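Local coordinates for SusD superfamily protein (Parabacteroides distasonis, PDB 3OTN) that probably binds glycans or other nutrients at the cell surface as an outer-membrane member of the SusD family, at residues A[17-22]-A[101-106]; A[81-86]-A[127-132]; A[284-289]-A[333-338]. All blocks are in the same frame, centred on the assembly; numbering follows the deposited sequence.

Contact 1. Residues A[17-22]-A[101-106]; sequences ESALAL and GEFENL
Phe103 reaches residues 17-22 of helix 15-25 because its CG stands anti to its own carbonyl carbon (chi1 -80°), which carries the ring away from the loop 101-106 and over Ala19. Leu22 uses the same kind of first torsion (chi1 -74°) and meets the ring from the opposite direction. The ring thus receives the helix in two ways. Over one face lies Ala19 CB, in a CH-pi contact 4.1 Å from the ring centroid, displaced toward the rim where CZ is 3.8 Å away. At the edge, near the ring plane, Leu22 CD1 comes to 3.6 Å from Phe103 CE1, and Ser18 OG stands 3.8 Å from Phe103 CZ. The methyl of Ala19 is shared: Leu106 CD2 touches the same CB at 3.9 Å, so Phe103 and Leu106, three residues apart in the loop, converge on one small side chain. Tyr114 of helix 108-133 and Leu100 of helix 79-100 also pack on Ala19, which places this methyl where the N-terminal helix meets the helical hairpin formed by those two helices. The contact illustrates how an irregular loop can lie against a helix largely through one aromatic ring, with a leucine beside it. Its chemistry is mainly apolar, with Ser18 OG and Ala19 N resting against the ring without a hydrogen bond, so the loop's hold on the helix comes from dispersion and shape.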
# COMPACT_ATOMS: atom_id res chain seq x y z
N GLU A 17 -10.42 13.96 26.57
CA GLU A 17 -11.31 13.81 25.43
C GLU A 17 -10.91 14.73 24.27
O GLU A 17 -10.94 14.32 23.12
CB GLU A 17 -12.78 14.04 25.82
CG GLU A 17 -13.37 13.02 26.76
CD GLU A 17 -14.68 13.51 27.36
OE1 GLU A 17 -14.63 14.36 28.28
OE2 GLU A 17 -15.75 13.08 26.88
N SER A 18 -10.54 15.96 24.59
CA SER A 18 -10.18 16.97 23.58
C SER A 18 -8.88 16.56 22.84
O SER A 18 -8.85 16.57 21.61
CB SER A 18 -10.06 18.34 24.20
OG SER A 18 -9.69 19.29 23.23
N ALA A 19 -7.87 16.18 23.61
CA ALA A 19 -6.60 15.66 23.08
C ALA A 19 -6.79 14.40 22.24
O ALA A 19 -6.20 14.26 21.19
CB ALA A 19 -5.60 15.38 24.27
N LEU A 20 -7.62 13.46 22.70
CA LEU A 20 -7.90 12.25 21.93
C LEU A 20 -8.59 12.56 20.57
O LEU A 20 -8.23 11.96 19.53
CB LEU A 20 -8.74 11.27 22.77
CG LEU A 20 -9.14 9.92 22.17
CD1 LEU A 20 -7.93 9.14 21.64
CD2 LEU A 20 -9.86 9.08 23.24
N ALA A 21 -9.54 13.50 20.60
CA ALA A 21 -10.24 13.93 19.39
C ALA A 21 -9.26 14.57 18.39
O ALA A 21 -9.29 14.24 17.19
CB ALA A 21 -11.42 14.89 19.74
N LEU A 22 -8.38 15.43 18.86
CA LEU A 22 -7.33 16.01 18.00
C LEU A 22 -6.46 14.91 17.40
O LEU A 22 -6.20 14.92 16.19
CB LEU A 22 -6.42 16.96 18.80
CG LEU A 22 -7.00 18.30 19.19
CD1 LEU A 22 -6.15 18.88 20.33
CD2 LEU A 22 -7.08 19.24 17.94
N GLY A 101 0.35 20.74 21.59
CA GLY A 101 1.43 21.46 22.26
C GLY A 101 0.97 22.52 23.24
O GLY A 101 1.77 22.99 24.03
N GLU A 102 -0.30 22.90 23.19
CA GLU A 102 -0.88 23.89 24.09
C GLU A 102 -1.54 23.29 25.33
O GLU A 102 -2.02 24.05 26.17
CB GLU A 102 -1.92 24.72 23.33
CG GLU A 102 -1.34 25.49 22.15
CD GLU A 102 -2.41 26.17 21.29
OE1 GLU A 102 -3.61 25.92 21.53
OE2 GLU A 102 -2.05 26.96 20.38
N PHE A 103 -1.59 21.96 25.43
CA PHE A 103 -2.08 21.29 26.65
C PHE A 103 -1.02 21.39 27.74
O PHE A 103 0.11 20.93 27.53
CB PHE A 103 -2.38 19.80 26.38
CG PHE A 103 -3.68 19.57 25.71
CD1 PHE A 103 -3.80 19.75 24.35
CD2 PHE A 103 -4.80 19.18 26.42
CE1 PHE A 103 -5.02 19.54 23.71
CE2 PHE A 103 -6.02 18.98 25.78
CZ PHE A 103 -6.12 19.16 24.41
N GLU A 104 -1.35 21.97 28.88
CA GLU A 104 -0.36 22.14 29.97
C GLU A 104 -0.59 21.21 31.16
O GLU A 104 0.36 20.59 31.64
CB GLU A 104 -0.31 23.59 30.44
CG GLU A 104 -0.06 24.55 29.28
CD GLU A 104 0.50 25.88 29.72
OE1 GLU A 104 0.05 26.43 30.76
OE2 GLU A 104 1.40 26.38 29.02
N ASN A 105 -1.83 21.10 31.61
CA ASN A 105 -2.15 20.30 32.81
C ASN A 105 -2.24 18.77 32.60
O ASN A 105 -2.09 18.01 33.57
CB ASN A 105 -3.46 20.82 33.44
N LEU A 106 -2.50 18.31 31.36
CA LEU A 106 -2.71 16.88 31.08
C LEU A 106 -1.38 16.11 31.05
O LEU A 106 -0.39 16.62 30.53
CB LEU A 106 -3.41 16.68 29.74
CG LEU A 106 -3.82 15.26 29.33
CD1 LEU A 106 -4.82 14.65 30.38
CD2 LEU A 106 -4.41 15.29 27.94

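Contact 2. Residues A[81-86]-A[127-132]. With ACT (acetate ion), chain E.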
# COMPACT_ATOMS: atom_id res chain seq x y z
N ASP A 81 -7.87 12.57 -5.87
CA ASP A 81 -8.28 12.03 -4.56
C ASP A 81 -7.05 11.87 -3.66
O ASP A 81 -7.08 12.21 -2.49
CB ASP A 81 -8.99 10.68 -4.73
CG ASP A 81 -10.15 10.77 -5.73
OD1 ASP A 81 -11.25 11.11 -5.29
OD2 ASP A 81 -9.93 10.59 -6.95
N TRP A 82 -5.98 11.34 -4.25
CA TRP A 82 -4.76 11.13 -3.53
C TRP A 82 -4.16 12.44 -3.07
O TRP A 82 -3.78 12.54 -1.91
CB TRP A 82 -3.73 10.34 -4.33
CG TRP A 82 -3.89 8.87 -4.29
CD1 TRP A 82 -4.49 8.08 -5.24
CD2 TRP A 82 -3.41 7.98 -3.30
NE1 TRP A 82 -4.43 6.76 -4.88
CE2 TRP A 82 -3.77 6.67 -3.68
CE3 TRP A 82 -2.72 8.17 -2.10
CZ2 TRP A 82 -3.43 5.54 -2.92
CZ3 TRP A 82 -2.40 7.04 -1.33
CH2 TRP A 82 -2.74 5.75 -1.76
N TRP A 83 -4.10 13.44 -3.95
CA TRP A 83 -3.54 14.74 -3.58
C TRP A 83 -4.38 15.46 -2.51
O TRP A 83 -3.87 15.88 -1.51
CB TRP A 83 -3.45 15.64 -4.81
CG TRP A 83 -2.78 16.95 -4.59
CD1 TRP A 83 -3.34 18.10 -4.13
CD2 TRP A 83 -1.42 17.25 -4.87
NE1 TRP A 83 -2.41 19.11 -4.09
CE2 TRP A 83 -1.21 18.61 -4.52
CE3 TRP A 83 -0.34 16.50 -5.35
CZ2 TRP A 83 0.03 19.24 -4.66
CZ3 TRP A 83 0.91 17.12 -5.49
CH2 TRP A 83 1.07 18.49 -5.16
N GLN A 84 -5.66 15.61 -2.76
CA GLN A 84 -6.54 16.36 -1.86
C GLN A 84 -6.65 15.71 -0.48
O GLN A 84 -6.58 16.42 0.53
CB GLN A 84 -7.93 16.52 -2.47
CG GLN A 84 -7.95 17.36 -3.72
CD GLN A 84 -9.33 17.44 -4.39
OE1 GLN A 84 -10.32 16.89 -3.89
NE2 GLN A 84 -9.38 18.15 -5.51
N ASP A 85 -6.77 14.38 -0.43
CA ASP A 85 -6.97 13.73 0.87
C ASP A 85 -5.70 13.63 1.67
O ASP A 85 -5.77 13.77 2.87
CB ASP A 85 -7.53 12.31 0.75
CG ASP A 85 -8.98 12.28 0.31
OD1 ASP A 85 -9.65 13.34 0.17
OD2 ASP A 85 -9.43 11.16 0.05
N CYS A 86 -4.56 13.36 1.02
CA CYS A 86 -3.28 13.42 1.72
C CYS A 86 -3.06 14.81 2.30
O CYS A 86 -2.70 14.95 3.48
CB CYS A 86 -2.09 12.99 0.83
SG CYS A 86 -2.04 11.17 0.60
N PHE A 127 4.97 10.57 2.73
CA PHE A 127 5.69 9.47 2.08
C PHE A 127 4.91 8.96 0.88
O PHE A 127 5.52 8.62 -0.12
CB PHE A 127 5.98 8.34 3.10
CG PHE A 127 6.87 7.24 2.60
CD1 PHE A 127 8.07 7.51 1.95
CD2 PHE A 127 6.55 5.92 2.86
CE1 PHE A 127 8.90 6.47 1.55
CE2 PHE A 127 7.37 4.87 2.47
CZ PHE A 127 8.54 5.14 1.79
N TYR A 128 3.57 8.89 0.97
CA TYR A 128 2.76 8.53 -0.20
C TYR A 128 2.86 9.66 -1.25
O TYR A 128 3.17 9.39 -2.42
CB TYR A 128 1.31 8.24 0.15
CG TYR A 128 1.13 6.85 0.64
CD1 TYR A 128 1.55 6.48 1.92
CD2 TYR A 128 0.65 5.85 -0.21
CE1 TYR A 128 1.43 5.15 2.37
CE2 TYR A 128 0.51 4.54 0.23
CZ TYR A 128 0.89 4.19 1.51
OH TYR A 128 0.72 2.88 1.92
N LEU A 129 2.67 10.91 -0.82
CA LEU A 129 2.75 12.05 -1.75
C LEU A 129 4.06 12.11 -2.54
O LEU A 129 4.04 12.26 -3.80
CB LEU A 129 2.52 13.37 -1.04
CG LEU A 129 1.10 13.68 -0.62
CD1 LEU A 129 1.18 14.92 0.29
CD2 LEU A 129 0.22 13.97 -1.85
N VAL A 130 5.19 11.96 -1.87
CA VAL A 130 6.48 12.10 -2.58
C VAL A 130 6.73 10.96 -3.53
O VAL A 130 7.33 11.19 -4.59
CB VAL A 130 7.75 12.30 -1.64
CG1 VAL A 130 7.68 13.65 -0.89
CG2 VAL A 130 7.93 11.14 -0.69
N ARG A 131 6.28 9.75 -3.19
CA ARG A 131 6.49 8.58 -4.06
C ARG A 131 5.62 8.61 -5.32
O ARG A 131 6.06 8.19 -6.37
CB ARG A 131 6.23 7.28 -3.29
CG ARG A 131 7.37 6.97 -2.31
CD ARG A 131 7.18 5.64 -1.63
NE ARG A 131 5.99 5.65 -0.78
CZ ARG A 131 5.48 4.57 -0.21
NH1 ARG A 131 6.05 3.38 -0.38
NH2 ARG A 131 4.40 4.70 0.54
N ILE A 132 4.41 9.14 -5.17
CA ILE A 132 3.42 9.23 -6.24
C ILE A 132 3.71 10.40 -7.17
O ILE A 132 3.71 10.21 -8.39
CB ILE A 132 1.95 9.35 -5.66
CG1 ILE A 132 1.59 8.05 -4.94
CG2 ILE A 132 0.90 9.63 -6.78
CD1 ILE A 132 0.28 8.10 -4.10
C ACT E . -1.60 21.70 -1.73
O ACT E . -1.52 21.72 -2.99
OXT ACT E . -2.72 21.85 -1.14
CH3 ACT E . -0.38 21.48 -0.94
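Trp82 and Tyr128 approach with nearly parallel planes, 12° apart, yet slid so far that the rings barely overlap; Trp82 CZ3 lies 3.5 Å from Tyr128 CD2. Ile132 covers one face of the indole instead. Its CG1 is anti to the carbonyl carbon and the chain runs on extended (chi2 170°), which lays CD1 over the Trp82 six-membered ring, 3.9 Å from the centroid. Trp83, the next residue, has CG anti to the backbone N (chi1 -174°), turning its indole away from the course of Trp82 until the NE1 edge faces an acetate, whose oxygen accepts the N-H at 3.0 Å; the acetate is probably from the crystallisation liquor. Leu129 fits its CG against Cys86 CB at 3.6 Å and brings CD2 toward Trp83 CE3. On the far side of Tyr128, Arg131 NH2 sits over the ring centre, while Arg131 NE bonds to Phe127 O at 3.1 Å from above the carbonyl plane. The roughly antiparallel packing is consistent with the TPR-like helices of the SusD family. Its buried interface joins the helices through apolar contacts, while the indole N-H groups find acceptors outside it, Thr44 O for Trp82 and the acetate for Trp83.

Contact 3. Residues A[284-289]-A[333-338]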
# COMPACT_ATOMS: atom_id res chain seq x y z
N SER A 284 -12.85 -4.39 -11.71
CA SER A 284 -11.92 -3.25 -12.00
C SER A 284 -10.43 -3.58 -11.87
O SER A 284 -9.57 -2.78 -12.30
CB SER A 284 -12.14 -2.09 -11.02
OG SER A 284 -13.44 -1.64 -10.98
N LEU A 285 -10.11 -4.68 -11.18
CA LEU A 285 -8.72 -5.11 -11.01
C LEU A 285 -8.64 -6.62 -11.22
O LEU A 285 -9.15 -7.43 -10.43
CB LEU A 285 -8.16 -4.70 -9.66
CG LEU A 285 -6.62 -4.68 -9.54
CD1 LEU A 285 -5.97 -3.66 -10.49
CD2 LEU A 285 -6.24 -4.36 -8.09
N ILE A 286 -8.06 -6.98 -12.36
CA ILE A 286 -8.02 -8.33 -12.86
C ILE A 286 -6.54 -8.65 -13.05
O ILE A 286 -5.85 -7.86 -13.69
CB ILE A 286 -8.74 -8.37 -14.22
CG1 ILE A 286 -10.16 -7.78 -14.11
CG2 ILE A 286 -8.79 -9.83 -14.80
CD1 ILE A 286 -11.06 -8.50 -13.11
N PRO A 287 -6.05 -9.80 -12.54
CA PRO A 287 -4.64 -10.12 -12.75
C PRO A 287 -4.40 -10.55 -14.19
O PRO A 287 -5.31 -11.08 -14.83
CB PRO A 287 -4.41 -11.29 -11.80
CG PRO A 287 -5.74 -12.03 -11.82
CD PRO A 287 -6.80 -10.97 -12.03
N THR A 288 -3.20 -10.32 -14.71
CA THR A 288 -2.87 -10.81 -16.03
C THR A 288 -2.60 -12.31 -15.96
O THR A 288 -2.04 -12.81 -14.98
CB THR A 288 -1.66 -10.12 -16.65
OG1 THR A 288 -0.51 -10.35 -15.84
CG2 THR A 288 -1.91 -8.66 -16.83
N LYS A 289 -3.01 -13.00 -17.01
CA LYS A 289 -2.64 -14.40 -17.24
C LYS A 289 -1.11 -14.59 -17.16
O LYS A 289 -0.65 -15.53 -16.57
CB LYS A 289 -3.19 -14.83 -18.62
CG LYS A 289 -2.67 -16.15 -19.22
CD LYS A 289 -3.12 -16.29 -20.70
CE LYS A 289 -2.08 -17.05 -21.56
NZ LYS A 289 -2.02 -18.50 -21.27
N GLY A 333 -11.30 -17.41 -16.70
CA GLY A 333 -10.12 -16.56 -16.53
C GLY A 333 -9.66 -16.58 -15.10
O GLY A 333 -10.35 -17.10 -14.23
N TYR A 334 -8.49 -16.00 -14.84
CA TYR A 334 -8.03 -15.83 -13.47
C TYR A 334 -8.59 -14.54 -12.86
O TYR A 334 -8.63 -13.49 -13.50
CB TYR A 334 -6.51 -15.77 -13.40
CG TYR A 334 -5.80 -16.98 -14.01
CD1 TYR A 334 -5.91 -18.24 -13.43
CD2 TYR A 334 -4.95 -16.83 -15.11
CE1 TYR A 334 -5.23 -19.35 -13.96
CE2 TYR A 334 -4.28 -17.92 -15.66
CZ TYR A 334 -4.41 -19.17 -15.08
OH TYR A 334 -3.70 -20.23 -15.64
N TYR A 335 -9.02 -14.64 -11.61
CA TYR A 335 -9.42 -13.49 -10.82
C TYR A 335 -8.72 -13.54 -9.46
O TYR A 335 -8.33 -14.63 -8.99
CB TYR A 335 -10.92 -13.47 -10.66
CG TYR A 335 -11.61 -13.25 -11.99
CD1 TYR A 335 -11.90 -11.96 -12.43
CD2 TYR A 335 -11.91 -14.33 -12.83
CE1 TYR A 335 -12.49 -11.73 -13.69
CE2 TYR A 335 -12.51 -14.11 -14.10
CZ TYR A 335 -12.80 -12.81 -14.51
OH TYR A 335 -13.39 -12.58 -15.73
N ILE A 336 -8.55 -12.37 -8.86
CA ILE A 336 -7.95 -12.27 -7.54
C ILE A 336 -8.93 -12.70 -6.46
O ILE A 336 -9.99 -12.13 -6.30
CB ILE A 336 -7.40 -10.87 -7.26
CG1 ILE A 336 -6.22 -10.58 -8.20
CG2 ILE A 336 -6.93 -10.81 -5.77
CD1 ILE A 336 -6.02 -9.08 -8.60
N TYR A 337 -8.52 -13.75 -5.74
CA TYR A 337 -9.22 -14.31 -4.58
C TYR A 337 -8.58 -13.90 -3.26
O TYR A 337 -9.17 -14.13 -2.20
CB TYR A 337 -9.17 -15.85 -4.67
CG TYR A 337 -10.22 -16.59 -3.89
CD1 TYR A 337 -11.58 -16.48 -4.21
CD2 TYR A 337 -9.87 -17.44 -2.81
CE1 TYR A 337 -12.56 -17.20 -3.50
CE2 TYR A 337 -10.86 -18.14 -2.10
CZ TYR A 337 -12.19 -18.02 -2.46
OH TYR A 337 -13.16 -18.72 -1.76
N LYS A 338 -7.41 -13.26 -3.32
CA LYS A 338 -6.61 -12.90 -2.11
C LYS A 338 -7.40 -12.14 -1.02
O LYS A 338 -7.18 -12.34 0.18
CB LYS A 338 -5.41 -12.10 -2.59
CG LYS A 338 -4.31 -11.88 -1.63
CD LYS A 338 -3.08 -11.35 -2.37
CE LYS A 338 -2.04 -10.94 -1.41
NZ LYS A 338 -0.74 -10.63 -2.04
O HOH W 1 -9.67 -10.00 -9.94
O HOH W 2 -7.32 -12.83 -16.09
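Both tyrosine rings of the strand 334-336 meet the segment 284-289 by their edges. Near the plane of Tyr335, Ile286 CD1 reaches CE1 at 3.6 Å, the two side chains lying side by side and pointing the same way. Tyr334 turns its edge to the other end of the segment, where Lys289 CA is 4.0 Å from CD2. Between these rings Pro287 carries the centre of the contact: its CD sits 3.4 Å from Tyr334 O, and its CG and CD pack against Ile336 CG1, the two side chains sliding past each other in opposite directions. Without the ring carbons CG and CD, an alanine in its place is likely to open a gap beside Ile336 CG1 and to leave Tyr334 CB without its apolar neighbour. The backbones are joined through water instead of directly. One water donates to Leu285 O at 2.7 Å and accepts from Ile336 N at 2.8 Å; a second donates to both Pro287 O and Tyr334 O, answering two carbonyls at once. The phenol ends are held outside the pair, Tyr335 OH by Glu58 and Tyr334 OH by Glu293, which also takes the Lys289 ammonium. Thr288 N-caps the short helix 289-292, whose Val292 packs on Pro287 and Tyr334. Strand 286-287 pairs antiparallel with strand 55-56, whereas 334-336 is an outermost strand of a three-stranded antiparallel sheet beside 308-312, so the contact sets two small sheets against each other across a water-bridged seam.

From the N terminus, the chain lays down helix 15-25, and contact 1 closes a long loop when the turn after helix 79-100 returns to it. Contact 2 opens inside that loop, at 81-86, and closes beyond it, at 127-132, so the two cross. Helices 79-100 and 108-133 are thereby tied to each other at a buried level and, through the turn between them, to the N-terminal helix at the surface; the two contact centres lie about 28 Å apart. Contact 3 follows in series later in the chain, closing a loop of 43 residues. It lies across the chain's centre from contact 1, their centres about 47 Å apart, and joins two small sheets.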